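Local coordinates for protein Per a 4 allergen (PDB 3EBW) that probably binds small hydrophobic ligands inside a lipocalin-type beta barrel, its precise role being unsettled, and is a major allergen of the American cockroach, at residues 1-6 and 116-121; 21-27 and 122-128; 79-83 and 93-97; 103-107 and 134-138. All coordinates share one frame; numbering follows the deposited sequence.

Contact 1 of 4, residues 1-6 and 116-121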
loop_
_atom_site.group_PDB
_atom_site.type_symbol
_atom_site.label_atom_id
_atom_site.label_comp_id
_atom_site.label_asym_id
_atom_site.label_seq_id
_atom_site.Cartn_x
_atom_site.Cartn_y
_atom_site.Cartn_z
ATOM N N ASP A 1 -11.656 -18.664 -1.060
ATOM C CA ASP A 1 -11.018 -18.551 -2.410
ATOM C C ASP A 1 -12.003 -18.892 -3.539
ATOM O O ASP A 1 -13.089 -19.428 -3.292
ATOM C CB ASP A 1 -9.779 -19.457 -2.484
ATOM C CG ASP A 1 -8.960 -19.228 -3.745
ATOM O OD1 ASP A 1 -8.656 -18.053 -4.059
ATOM O OD2 ASP A 1 -8.614 -20.226 -4.414
ATOM N N ASP A 2 -11.612 -18.577 -4.775
ATOM C CA ASP A 2 -12.451 -18.797 -5.956
ATOM C C ASP A 2 -13.767 -18.030 -5.814
ATOM O O ASP A 2 -14.717 -18.249 -6.565
ATOM C CB ASP A 2 -12.727 -20.290 -6.166
ATOM C CG ASP A 2 -11.511 -21.040 -6.688
ATOM O OD1 ASP A 2 -10.543 -21.225 -5.921
ATOM O OD2 ASP A 2 -11.520 -21.437 -7.873
ATOM N N SER A 3 -13.782 -17.111 -4.848
ATOM C CA SER A 3 -14.927 -16.263 -4.528
ATOM C C SER A 3 -14.453 -15.327 -3.425
ATOM O O SER A 3 -13.626 -15.714 -2.605
ATOM C CB SER A 3 -16.069 -17.112 -3.991
ATOM O OG SER A 3 -15.655 -17.796 -2.816
ATOM N N CYS A 4 -14.981 -14.113 -3.381
ATOM C CA CYS A 4 -14.567 -13.146 -2.358
ATOM C C CYS A 4 -15.299 -13.266 -1.020
ATOM O O CYS A 4 -16.430 -12.813 -0.890
ATOM C CB CYS A 4 -14.752 -11.724 -2.895
ATOM S SG CYS A 4 -14.118 -10.371 -1.851
ATOM N N GLN A 5 -14.653 -13.857 -0.024
ATOM C CA GLN A 5 -15.261 -13.987 1.291
ATOM C C GLN A 5 -14.497 -13.116 2.297
ATOM O O GLN A 5 -13.277 -13.205 2.410
ATOM C CB GLN A 5 -15.218 -15.444 1.753
ATOM C CG GLN A 5 -15.502 -16.443 0.659
ATOM C CD GLN A 5 -16.801 -16.149 -0.059
ATOM O OE1 GLN A 5 -17.869 -16.106 0.552
ATOM N NE2 GLN A 5 -16.715 -15.946 -1.364
ATOM N N ILE A 6 -15.213 -12.269 3.022
ATOM C CA ILE A 6 -14.579 -11.412 4.009
ATOM C C ILE A 6 -15.444 -11.441 5.262
ATOM O O ILE A 6 -16.682 -11.299 5.201
ATOM C CB ILE A 6 -14.470 -9.926 3.525
ATOM C CG1 ILE A 6 -13.495 -9.805 2.356
ATOM C CG2 ILE A 6 -13.997 -9.025 4.651
ATOM C CD1 ILE A 6 -13.396 -8.366 1.802
ATOM N N TYR A 116 -8.970 -12.978 -5.216
ATOM C CA TYR A 116 -9.807 -13.134 -4.041
ATOM C C TYR A 116 -8.896 -13.282 -2.845
ATOM O O TYR A 116 -9.337 -13.194 -1.697
ATOM C CB TYR A 116 -10.671 -14.383 -4.174
ATOM C CG TYR A 116 -11.617 -14.344 -5.343
ATOM C CD1 TYR A 116 -11.733 -15.433 -6.200
ATOM C CD2 TYR A 116 -12.407 -13.223 -5.590
ATOM C CE1 TYR A 116 -12.613 -15.412 -7.281
ATOM C CE2 TYR A 116 -13.291 -13.188 -6.669
ATOM C CZ TYR A 116 -13.386 -14.287 -7.509
ATOM O OH TYR A 116 -14.245 -14.263 -8.580
ATOM N N SER A 117 -7.619 -13.520 -3.130
ATOM C CA SER A 117 -6.600 -13.691 -2.101
ATOM C C SER A 117 -6.360 -12.385 -1.342
ATOM O O SER A 117 -6.217 -12.383 -0.114
ATOM C CB SER A 117 -5.296 -14.165 -2.741
ATOM O OG SER A 117 -4.278 -14.319 -1.770
ATOM N N ARG A 118 -6.349 -11.279 -2.080
ATOM C CA ARG A 118 -6.100 -9.961 -1.507
ATOM C C ARG A 118 -7.378 -9.189 -1.145
ATOM O O ARG A 118 -8.160 -8.792 -2.027
ATOM C CB ARG A 118 -5.263 -9.140 -2.500
ATOM C CG ARG A 118 -4.282 -8.137 -1.883
ATOM C CD ARG A 118 -4.990 -7.008 -1.162
ATOM N NE ARG A 118 -4.074 -6.065 -0.525
ATOM C CZ ARG A 118 -3.154 -5.372 -1.175
ATOM N NH1 ARG A 118 -3.021 -5.519 -2.481
ATOM N NH2 ARG A 118 -2.387 -4.513 -0.519
ATOM N N HIS A 119 -7.578 -8.969 0.148
ATOM C CA HIS A 119 -8.736 -8.219 0.604
ATOM C C HIS A 119 -8.451 -6.725 0.630
ATOM O O HIS A 119 -7.315 -6.305 0.858
ATOM C CB HIS A 119 -9.156 -8.678 1.996
ATOM C CG HIS A 119 -9.691 -10.073 2.029
ATOM N ND1 HIS A 119 -10.400 -10.572 3.098
ATOM C CD2 HIS A 119 -9.636 -11.067 1.108
ATOM C CE1 HIS A 119 -10.766 -11.814 2.831
ATOM N NE2 HIS A 119 -10.318 -12.138 1.632
ATOM N N LEU A 120 -9.477 -5.912 0.402
ATOM C CA LEU A 120 -9.295 -4.466 0.408
ATOM C C LEU A 120 -10.327 -3.822 1.319
ATOM O O LEU A 120 -11.518 -4.105 1.198
ATOM C CB LEU A 120 -9.457 -3.891 -1.013
ATOM C CG LEU A 120 -8.543 -4.235 -2.204
ATOM C CD1 LEU A 120 -7.115 -3.866 -1.907
ATOM C CD2 LEU A 120 -8.606 -5.693 -2.497
ATOM N N TYR A 121 -9.893 -2.966 2.237
ATOM C CA TYR A 121 -10.863 -2.273 3.100
ATOM C C TYR A 121 -10.932 -0.807 2.706
ATOM O O TYR A 121 -9.923 -0.220 2.365
ATOM C CB TYR A 121 -10.497 -2.385 4.588
ATOM C CG TYR A 121 -10.627 -3.786 5.129
ATOM C CD1 TYR A 121 -11.607 -4.100 6.069
ATOM C CD2 TYR A 121 -9.791 -4.799 4.679
ATOM C CE1 TYR A 121 -11.749 -5.374 6.547
ATOM C CE2 TYR A 121 -9.924 -6.077 5.144
ATOM C CZ TYR A 121 -10.906 -6.368 6.087
ATOM O OH TYR A 121 -11.010 -7.641 6.600
#
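Asp-1 begins the contact lightly, its carboxylate OD1 standing 4.2 Å from CB of Tyr-116 and its plane turned steeply (74°) against the phenol ring. From there the chain runs over that ring. Ser-3 brings its backbone rather than its side chain, its CA sitting over the ring centre, 3.6 Å above the plane, with the backbone N of Cys-4 over the same face. A serine suits this place, since its short side chain points away from the ring and lets the backbone lie close on it, while OG bonds back to Asp-1 O (3.1 Å) from above the carbonyl plane. Cys-4 lays CB against CD2 of Tyr-116 (3.9 Å), while its SG, anti to its own backbone N (chi1 -173°), leaves for the disulfide with Cys-111 on strand 106-112. Gln-5 contributes its carbonyl, which passes beside His-119 without a well-aligned bond. Ile-6 is the buried residue of this arm: CG1 makes a CH-pi contact with the His-119 ring, 3.6 Å from its centroid, and CG2 rests 3.8 Å from OH of Tyr-121, while Ala-109 is another neighbour of the side chain. The two segments thus meet through backbone and apolar branches laid on rings, without hydrogen bonds between them. Such contacts impose little direction, so the covalent link at Cys-4 is probably what fixes the N-terminal arm firmly against the barrel wall.

Contact 2 of 4, residues 21-27 and 122-128. Unlike the reference sequence in segment 122-128: Glu-127 (reference Gly).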
loop_
_atom_site.group_PDB
_atom_site.type_symbol
_atom_site.label_atom_id
_atom_site.label_comp_id
_atom_site.label_asym_id
_atom_site.label_seq_id
_atom_site.Cartn_x
_atom_site.Cartn_y
_atom_site.Cartn_z
ATOM N N THR A 21 -23.582 10.723 -0.237
ATOM C CA THR A 21 -22.204 10.883 -0.687
ATOM C C THR A 21 -21.208 10.471 0.371
ATOM O O THR A 21 -21.110 11.091 1.429
ATOM C CB THR A 21 -21.923 12.336 -1.080
ATOM O OG1 THR A 21 -22.729 12.673 -2.215
ATOM C CG2 THR A 21 -20.454 12.524 -1.439
ATOM N N TRP A 22 -20.471 9.408 0.071
ATOM C CA TRP A 22 -19.474 8.913 0.992
ATOM C C TRP A 22 -18.057 9.198 0.489
ATOM O O TRP A 22 -17.668 8.755 -0.590
ATOM C CB TRP A 22 -19.651 7.414 1.199
ATOM C CG TRP A 22 -20.896 7.027 1.899
ATOM C CD1 TRP A 22 -22.093 6.707 1.326
ATOM C CD2 TRP A 22 -21.096 6.943 3.318
ATOM N NE1 TRP A 22 -23.024 6.426 2.298
ATOM C CE2 TRP A 22 -22.440 6.563 3.529
ATOM C CE3 TRP A 22 -20.268 7.149 4.434
ATOM C CZ2 TRP A 22 -22.981 6.394 4.802
ATOM C CZ3 TRP A 22 -20.810 6.980 5.709
ATOM C CH2 TRP A 22 -22.154 6.605 5.878
ATOM N N TYR A 23 -17.293 9.953 1.265
ATOM C CA TYR A 23 -15.917 10.247 0.889
ATOM C C TYR A 23 -14.998 9.126 1.388
ATOM O O TYR A 23 -15.123 8.654 2.521
ATOM C CB TYR A 23 -15.461 11.594 1.478
ATOM C CG TYR A 23 -16.230 12.785 0.948
ATOM C CD1 TYR A 23 -16.205 13.120 -0.402
ATOM C CD2 TYR A 23 -17.031 13.547 1.795
ATOM C CE1 TYR A 23 -16.969 14.179 -0.884
ATOM C CE2 TYR A 23 -17.795 14.605 1.316
ATOM C CZ TYR A 23 -17.761 14.908 -0.008
ATOM O OH TYR A 23 -18.549 15.933 -0.451
ATOM N N GLU A 24 -14.088 8.690 0.530
ATOM C CA GLU A 24 -13.160 7.632 0.909
ATOM C C GLU A 24 -12.008 8.267 1.691
ATOM O O GLU A 24 -11.174 8.943 1.116
ATOM C CB GLU A 24 -12.651 6.919 -0.343
ATOM C CG GLU A 24 -11.657 5.821 -0.075
ATOM C CD GLU A 24 -11.526 4.872 -1.255
ATOM O OE1 GLU A 24 -10.543 4.106 -1.301
ATOM O OE2 GLU A 24 -12.415 4.887 -2.141
ATOM N N LEU A 25 -11.975 8.067 3.003
ATOM C CA LEU A 25 -10.933 8.675 3.812
ATOM C C LEU A 25 -9.682 7.844 4.044
ATOM O O LEU A 25 -8.604 8.399 4.228
ATOM C CB LEU A 25 -11.517 9.128 5.135
ATOM C CG LEU A 25 -12.703 10.070 4.933
ATOM C CD1 LEU A 25 -13.099 10.700 6.288
ATOM C CD2 LEU A 25 -12.353 11.129 3.884
ATOM N N PHE A 26 -9.821 6.523 4.063
ATOM C CA PHE A 26 -8.673 5.641 4.214
ATOM C C PHE A 26 -8.963 4.448 3.336
ATOM O O PHE A 26 -10.121 4.180 3.039
ATOM C CB PHE A 26 -8.505 5.184 5.651
ATOM C CG PHE A 26 -8.334 6.297 6.609
ATOM C CD1 PHE A 26 -9.408 7.088 6.958
ATOM C CD2 PHE A 26 -7.096 6.567 7.159
ATOM C CE1 PHE A 26 -9.249 8.139 7.852
ATOM C CE2 PHE A 26 -6.925 7.608 8.049
ATOM C CZ PHE A 26 -7.996 8.399 8.399
ATOM N N ARG A 27 -7.926 3.738 2.918
ATOM C CA ARG A 27 -8.112 2.574 2.067
ATOM C C ARG A 27 -6.903 1.669 2.163
ATOM O O ARG A 27 -5.805 2.122 2.481
ATOM C CB ARG A 27 -8.262 2.991 0.605
ATOM C CG ARG A 27 -6.960 3.527 0.013
ATOM C CD ARG A 27 -6.958 3.615 -1.497
ATOM N NE ARG A 27 -7.262 4.962 -1.976
ATOM C CZ ARG A 27 -6.503 5.649 -2.829
ATOM N NH1 ARG A 27 -5.382 5.127 -3.311
ATOM N NH2 ARG A 27 -6.865 6.867 -3.197
ATOM N N TRP A 122 -12.135 -0.238 2.736
ATOM C CA TRP A 122 -12.352 1.160 2.387
ATOM C C TRP A 122 -13.115 1.807 3.542
ATOM O O TRP A 122 -14.209 1.384 3.895
ATOM C CB TRP A 122 -13.134 1.249 1.074
ATOM C CG TRP A 122 -12.362 0.771 -0.146
ATOM C CD1 TRP A 122 -11.356 1.438 -0.786
ATOM C CD2 TRP A 122 -12.538 -0.465 -0.876
ATOM N NE1 TRP A 122 -10.890 0.700 -1.869
ATOM C CE2 TRP A 122 -11.598 -0.467 -1.941
ATOM C CE3 TRP A 122 -13.386 -1.561 -0.732
ATOM C CZ2 TRP A 122 -11.491 -1.515 -2.850
ATOM C CZ3 TRP A 122 -13.268 -2.615 -1.650
ATOM C CH2 TRP A 122 -12.324 -2.577 -2.691
ATOM N N ILE A 123 -12.515 2.807 4.167
ATOM C CA ILE A 123 -13.157 3.480 5.292
ATOM C C ILE A 123 -13.756 4.734 4.688
ATOM O O ILE A 123 -13.065 5.468 3.992
ATOM C CB ILE A 123 -12.108 3.811 6.420
ATOM C CG1 ILE A 123 -11.671 2.524 7.143
ATOM C CG2 ILE A 123 -12.716 4.715 7.460
ATOM C CD1 ILE A 123 -11.021 1.494 6.257
ATOM N N ALA A 124 -15.044 4.969 4.929
ATOM C CA ALA A 124 -15.732 6.121 4.327
ATOM C C ALA A 124 -16.541 7.027 5.263
ATOM O O ALA A 124 -16.850 6.670 6.387
ATOM C CB ALA A 124 -16.627 5.618 3.185
ATOM N N SER A 125 -16.892 8.211 4.783
ATOM C CA SER A 125 -17.652 9.133 5.607
ATOM C C SER A 125 -18.428 10.163 4.801
ATOM O O SER A 125 -18.161 10.371 3.608
ATOM C CB SER A 125 -16.715 9.852 6.573
ATOM O OG SER A 125 -17.418 10.828 7.317
ATOM N N HIS A 126 -19.401 10.802 5.456
ATOM C CA HIS A 126 -20.207 11.836 4.810
ATOM C C HIS A 126 -19.434 13.140 4.911
ATOM O O HIS A 126 -19.549 14.016 4.061
ATOM C CB HIS A 126 -21.573 11.964 5.487
ATOM C CG HIS A 126 -22.565 10.936 5.038
ATOM N ND1 HIS A 126 -22.999 10.845 3.735
ATOM C CD2 HIS A 126 -23.190 9.944 5.717
ATOM C CE1 HIS A 126 -23.849 9.838 3.626
ATOM N NE2 HIS A 126 -23.982 9.276 4.814
ATOM N N GLU A 127 -18.642 13.245 5.969
ATOM C CA GLU A 127 -17.794 14.402 6.200
ATOM C C GLU A 127 -16.565 14.179 5.319
ATOM O O GLU A 127 -16.550 13.264 4.506
ATOM C CB GLU A 127 -17.374 14.439 7.665
ATOM C CG GLU A 127 -18.540 14.424 8.617
ATOM C CD GLU A 127 -19.426 15.631 8.429
ATOM O OE1 GLU A 127 -18.937 16.756 8.652
ATOM O OE2 GLU A 127 -20.605 15.461 8.055
ATOM N N THR A 128 -15.543 15.012 5.469
ATOM C CA THR A 128 -14.324 14.839 4.689
ATOM C C THR A 128 -13.190 14.486 5.627
ATOM O O THR A 128 -12.036 14.569 5.240
ATOM C CB THR A 128 -13.920 16.108 3.945
ATOM O OG1 THR A 128 -14.012 17.222 4.839
ATOM C CG2 THR A 128 -14.795 16.323 2.723
#
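Trp-22 and His-126 both set CG beside the backbone N (chi1 -67° and -81°), which swings their rings together on one side of the strand pair. The planes meet obliquely at 37°, the broad indole offering the imidazole a face, with centroids 3.8 Å apart. Small Ala-124 leaves room for Trp-22, CB to CB 4.0 Å. His-126 ND1 also gives a weak hydrogen bond to Thr-21 O (3.0 Å), and the indole NE1 is held by Tyr-18 O. These antiparallel strands are the first and last of the lipocalin barrel and close it; Trp-22 belongs to the family's Gly-X-Trp signature. Backbone bonds link Tyr-23 with Ser-125 in both directions. Beyond Glu-24 a classic beta bulge sets Leu-25 and Phe-26 both opposite Ile-123, whose O takes Leu-25 N at 3.0 Å and, weakly, Phe-26 N. Phe-26 CB then packs on Ile-123 CB (3.9 Å). At the other end Thr-128 presents CG2 over one face of the Tyr-23 ring, 4.0 Å from its centroid, while Ser-125 OG accepts Glu-127 N in an ST turn and also bonds Thr-104 O.

Contact 3 of 4, residues 79-83 and 93-97. Unlike the reference sequence in segment 79-83: Asp-79 (reference Asn).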
loop_
_atom_site.group_PDB
_atom_site.type_symbol
_atom_site.label_atom_id
_atom_site.label_comp_id
_atom_site.label_asym_id
_atom_site.label_seq_id
_atom_site.Cartn_x
_atom_site.Cartn_y
_atom_site.Cartn_z
ATOM N N ASP A 79 -25.644 -8.317 5.122
ATOM C CA ASP A 79 -24.420 -7.522 5.286
ATOM C C ASP A 79 -23.574 -7.611 4.008
ATOM O O ASP A 79 -22.350 -7.712 4.060
ATOM C CB ASP A 79 -23.616 -8.067 6.450
ATOM C CG ASP A 79 -23.103 -9.484 6.193
ATOM O OD1 ASP A 79 -23.467 -10.085 5.160
ATOM O OD2 ASP A 79 -22.330 -9.998 7.032
ATOM N N THR A 80 -24.238 -7.568 2.857
ATOM C CA THR A 80 -23.559 -7.695 1.579
ATOM C C THR A 80 -24.264 -6.880 0.533
ATOM O O THR A 80 -25.458 -6.719 0.615
ATOM C CB THR A 80 -23.573 -9.170 1.148
ATOM O OG1 THR A 80 -22.429 -9.821 1.702
ATOM C CG2 THR A 80 -23.612 -9.321 -0.363
ATOM N N PHE A 81 -23.541 -6.320 -0.429
ATOM C CA PHE A 81 -24.241 -5.611 -1.490
ATOM C C PHE A 81 -23.531 -5.816 -2.799
ATOM O O PHE A 81 -22.325 -5.949 -2.827
ATOM C CB PHE A 81 -24.444 -4.119 -1.179
ATOM C CG PHE A 81 -23.186 -3.322 -1.053
ATOM C CD1 PHE A 81 -22.559 -3.189 0.176
ATOM C CD2 PHE A 81 -22.674 -2.629 -2.146
ATOM C CE1 PHE A 81 -21.450 -2.374 0.310
ATOM C CE2 PHE A 81 -21.570 -1.818 -2.015
ATOM C CZ PHE A 81 -20.958 -1.688 -0.792
ATOM N N ASP A 82 -24.278 -5.902 -3.888
ATOM C CA ASP A 82 -23.654 -6.108 -5.180
ATOM C C ASP A 82 -23.737 -4.844 -6.051
ATOM O O ASP A 82 -24.590 -3.971 -5.838
ATOM C CB ASP A 82 -24.298 -7.300 -5.895
ATOM C CG ASP A 82 -24.268 -8.606 -5.044
ATOM O OD1 ASP A 82 -24.211 -9.718 -5.641
ATOM O OD2 ASP A 82 -24.318 -8.527 -3.780
ATOM N N ILE A 83 -22.819 -4.734 -7.008
ATOM C CA ILE A 83 -22.791 -3.613 -7.914
ATOM C C ILE A 83 -22.883 -4.156 -9.321
ATOM O O ILE A 83 -22.286 -5.182 -9.641
ATOM C CB ILE A 83 -21.528 -2.818 -7.741
ATOM C CG1 ILE A 83 -21.430 -2.397 -6.272
ATOM C CG2 ILE A 83 -21.521 -1.611 -8.688
ATOM C CD1 ILE A 83 -22.369 -1.336 -5.817
ATOM N N SER A 93 -19.776 -7.360 -9.189
ATOM C CA SER A 93 -18.885 -7.506 -8.038
ATOM C C SER A 93 -19.675 -7.528 -6.721
ATOM O O SER A 93 -20.700 -6.865 -6.613
ATOM C CB SER A 93 -17.868 -6.372 -8.014
ATOM O OG SER A 93 -18.528 -5.127 -7.924
ATOM N N THR A 94 -19.212 -8.304 -5.733
ATOM C CA THR A 94 -19.877 -8.383 -4.420
ATOM C C THR A 94 -18.970 -7.796 -3.357
ATOM O O THR A 94 -17.806 -8.089 -3.337
ATOM C CB THR A 94 -20.203 -9.833 -4.006
ATOM O OG1 THR A 94 -21.099 -10.406 -4.956
ATOM C CG2 THR A 94 -20.864 -9.870 -2.635
ATOM N N TYR A 95 -19.539 -6.982 -2.476
ATOM C CA TYR A 95 -18.837 -6.298 -1.389
ATOM C C TYR A 95 -19.504 -6.558 -0.026
ATOM O O TYR A 95 -20.743 -6.612 0.073
ATOM C CB TYR A 95 -18.869 -4.793 -1.648
ATOM C CG TYR A 95 -18.165 -4.380 -2.902
ATOM C CD1 TYR A 95 -16.808 -4.089 -2.881
ATOM C CD2 TYR A 95 -18.844 -4.281 -4.101
ATOM C CE1 TYR A 95 -16.143 -3.704 -4.027
ATOM C CE2 TYR A 95 -18.198 -3.904 -5.252
ATOM C CZ TYR A 95 -16.846 -3.613 -5.213
ATOM O OH TYR A 95 -16.180 -3.207 -6.345
ATOM N N PHE A 96 -18.688 -6.684 1.019
ATOM C CA PHE A 96 -19.159 -6.933 2.385
ATOM C C PHE A 96 -19.250 -5.654 3.186
ATOM O O PHE A 96 -18.322 -4.898 3.215
ATOM C CB PHE A 96 -18.213 -7.896 3.090
ATOM C CG PHE A 96 -18.163 -9.234 2.451
ATOM C CD1 PHE A 96 -18.801 -10.321 3.033
ATOM C CD2 PHE A 96 -17.553 -9.400 1.211
ATOM C CE1 PHE A 96 -18.834 -11.549 2.377
ATOM C CE2 PHE A 96 -17.584 -10.619 0.552
ATOM C CZ PHE A 96 -18.224 -11.696 1.136
HETATM N N MSE A 97 -20.372 -5.414 3.845
HETATM C CA MSE A 97 -20.519 -4.220 4.641
HETATM C C MSE A 97 -19.988 -4.565 6.009
HETATM O O MSE A 97 -20.717 -5.086 6.827
HETATM C CB MSE A 97 -21.981 -3.854 4.756
HETATM C CG MSE A 97 -22.215 -2.669 5.624
HETATM SE SE MSE A 97 -21.225 -1.158 4.946
HETATM C CE MSE A 97 -22.553 -0.421 3.732
#
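Phe-81 and Tyr-95 form the central bump and hollow of a beta hairpin in the lipocalin barrel, where strands 80-83 and 93-97 run antiparallel. With CG set between its backbone N and carbonyl carbon (chi1 64°), the Phe-81 ring leans across the neighbouring strand, and CB of Tyr-95 settles over its face, 4.0 Å from the centroid. The two rings are near parallel but slid so far apart that they scarcely overlap. The slide leaves the Tyr-95 ring beside Ile-83, whose CG1 fits against CE2 at 3.7 Å, while the methyl CE of selenomethionine Met-97 lies 4.1 Å from Phe-81 CE1. Large flat and flexible apolar groups suit this face: Phe-81 and Met-97 also pack on Val-108, and Tyr-95 lies near a bound polyether, probably from the crystallisation liquor, consistent with a pocket. The face bearing Thr-80, Asp-82, Thr-94 and Phe-96 is more polar, and beta-branched threonines fit its extended backbone. Their methyls touch, CG2 of Thr-80 to CG2 of Thr-94, at 3.6 Å. Between the faces, Phe-81 and Tyr-95 exchange two nearly straight backbone bonds. Beside the threonine methyls, Thr-94 OG1 gives Asp-82 OD1 a weak hydrogen bond of 3.3 Å.

Contact 4 of 4, residues 103-107 and 134-138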
loop_
_atom_site.group_PDB
_atom_site.type_symbol
_atom_site.label_atom_id
_atom_site.label_comp_id
_atom_site.label_asym_id
_atom_site.label_seq_id
_atom_site.Cartn_x
_atom_site.Cartn_y
_atom_site.Cartn_z
ATOM N N GLN A 103 -24.256 7.298 8.699
ATOM C CA GLN A 103 -24.120 8.750 8.696
ATOM C C GLN A 103 -22.976 9.348 9.498
ATOM O O GLN A 103 -23.185 10.255 10.289
ATOM C CB GLN A 103 -25.451 9.409 9.091
ATOM C CG GLN A 103 -26.240 9.887 7.859
ATOM C CD GLN A 103 -27.656 10.339 8.157
ATOM O OE1 GLN A 103 -27.876 11.276 8.925
ATOM N NE2 GLN A 103 -28.629 9.677 7.537
ATOM N N THR A 104 -21.764 8.849 9.267
ATOM C CA THR A 104 -20.563 9.333 9.948
ATOM C C THR A 104 -19.328 8.531 9.533
ATOM O O THR A 104 -18.286 9.104 9.232
ATOM C CB THR A 104 -20.701 9.271 11.490
ATOM O OG1 THR A 104 -20.005 10.379 12.054
ATOM C CG2 THR A 104 -20.073 8.023 12.065
ATOM N N TYR A 105 -19.455 7.204 9.531
ATOM C CA TYR A 105 -18.378 6.304 9.144
ATOM C C TYR A 105 -18.994 5.141 8.365
ATOM O O TYR A 105 -20.176 4.858 8.505
ATOM C CB TYR A 105 -17.654 5.778 10.374
ATOM C CG TYR A 105 -18.394 4.702 11.120
ATOM C CD1 TYR A 105 -19.487 5.006 11.924
ATOM C CD2 TYR A 105 -17.991 3.373 11.028
ATOM C CE1 TYR A 105 -20.162 4.014 12.625
ATOM C CE2 TYR A 105 -18.656 2.371 11.720
ATOM C CZ TYR A 105 -19.744 2.695 12.519
ATOM O OH TYR A 105 -20.410 1.695 13.200
ATOM N N SER A 106 -18.194 4.464 7.552
ATOM C CA SER A 106 -18.693 3.367 6.749
ATOM C C SER A 106 -17.578 2.459 6.302
ATOM O O SER A 106 -16.917 2.773 5.318
ATOM C CB SER A 106 -19.371 3.914 5.496
ATOM O OG SER A 106 -19.258 2.989 4.421
ATOM N N ILE A 107 -17.355 1.334 6.969
ATOM C CA ILE A 107 -16.280 0.476 6.499
ATOM C C ILE A 107 -16.798 -0.702 5.634
ATOM O O ILE A 107 -17.466 -1.603 6.108
ATOM C CB ILE A 107 -15.281 0.052 7.706
ATOM C CG1 ILE A 107 -15.145 -1.446 7.810
ATOM C CG2 ILE A 107 -15.690 0.682 9.052
ATOM C CD1 ILE A 107 -14.344 -2.039 6.722
ATOM N N THR A 134 -15.182 9.426 16.154
ATOM C CA THR A 134 -15.414 8.428 15.113
ATOM C C THR A 134 -14.215 7.478 14.995
ATOM O O THR A 134 -14.345 6.283 15.260
ATOM C CB THR A 134 -15.688 9.117 13.737
ATOM O OG1 THR A 134 -16.759 10.060 13.873
ATOM C CG2 THR A 134 -16.079 8.091 12.690
ATOM N N LYS A 135 -13.056 8.017 14.613
ATOM C CA LYS A 135 -11.830 7.223 14.469
ATOM C C LYS A 135 -11.766 6.098 15.499
ATOM O O LYS A 135 -11.417 4.955 15.182
ATOM C CB LYS A 135 -10.588 8.107 14.632
ATOM C CG LYS A 135 -10.079 8.766 13.366
ATOM C CD LYS A 135 -8.588 9.039 13.506
ATOM C CE LYS A 135 -7.933 9.379 12.175
ATOM N NZ LYS A 135 -6.467 9.073 12.172
ATOM N N ALA A 136 -12.098 6.443 16.736
ATOM C CA ALA A 136 -12.099 5.487 17.831
ATOM C C ALA A 136 -12.942 4.279 17.445
ATOM O O ALA A 136 -12.478 3.129 17.477
ATOM C CB ALA A 136 -12.673 6.140 19.077
ATOM N N LYS A 137 -14.188 4.564 17.075
ATOM C CA LYS A 137 -15.149 3.542 16.684
ATOM C C LYS A 137 -14.687 2.733 15.473
ATOM O O LYS A 137 -14.767 1.497 15.477
ATOM C CB LYS A 137 -16.500 4.200 16.389
ATOM C CG LYS A 137 -17.608 3.224 16.083
ATOM C CD LYS A 137 -17.781 2.231 17.214
ATOM C CE LYS A 137 -18.950 1.326 16.934
ATOM N NZ LYS A 137 -20.105 2.176 16.544
ATOM N N VAL A 138 -14.200 3.434 14.446
ATOM C CA VAL A 138 -13.749 2.780 13.224
ATOM C C VAL A 138 -12.689 1.739 13.527
ATOM O O VAL A 138 -12.629 0.706 12.857
ATOM C CB VAL A 138 -13.191 3.798 12.195
ATOM C CG1 VAL A 138 -12.801 3.090 10.905
ATOM C CG2 VAL A 138 -14.233 4.823 11.881
#
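Tyr-105, Thr-134 and Val-138 account for most of the surface hidden here. The backbone points CB of the tyrosine at the helix, and chi1 of 77° sets its ring beside Lys-137 and Val-138. CB meets CG2 of Thr-134 at 3.6 Å and CG2 of Val-138 at 3.9 Å, two branches one helical turn apart and joined by the backbone bond from Val-138 N to Thr-134 O. Beta-branched residues serve well at these positions, for each offers a methyl close to the helix surface. Thr-134 keeps its hydroxyl satisfied by Asp-131, leaving its methyl for the tyrosine. Lys-137, with CG anti to the backbone N (chi1 -175°), lays CG over a face of the Tyr-105 ring; bends at chi2 and chi4 then bring NZ to the phenol OH in a weak hydrogen bond of 3.4 Å. Deeper in, Val-138 CG1 reaches Ile-107 CG2 at 4.2 Å. Helix 132-142 thus packs on the outside of the barrel, as in other lipocalins, against the loop leading into strand 106-112 and that strand's first residues, with Val-138 also touching Ile-123 on adjoining strand 119-125.

In the fold
All four contacts draw on one curled antiparallel sheet. Contact 2 lies nearest the middle of the chain, about 7 Å from its centre, and joins strands by backbone bonds; contact 3 does likewise, but as a local hairpin at the surface, whereas contacts 1, 2 and 4 are partly buried. Contacts 1 and 4 instead add outer pieces, an N-terminal arm and a helix, through side-chain packing, with a disulfide reinforcing the arm. Strand 119-125 serves both contacts 1 and 2, and neighbours strand 106-112 of contact 4, to which Ala-124 N links through Ser-106 O. Phe-96 of contact 3 packs against the arm of contact 1, and Trp-122 of contact 2 touches Tyr-95.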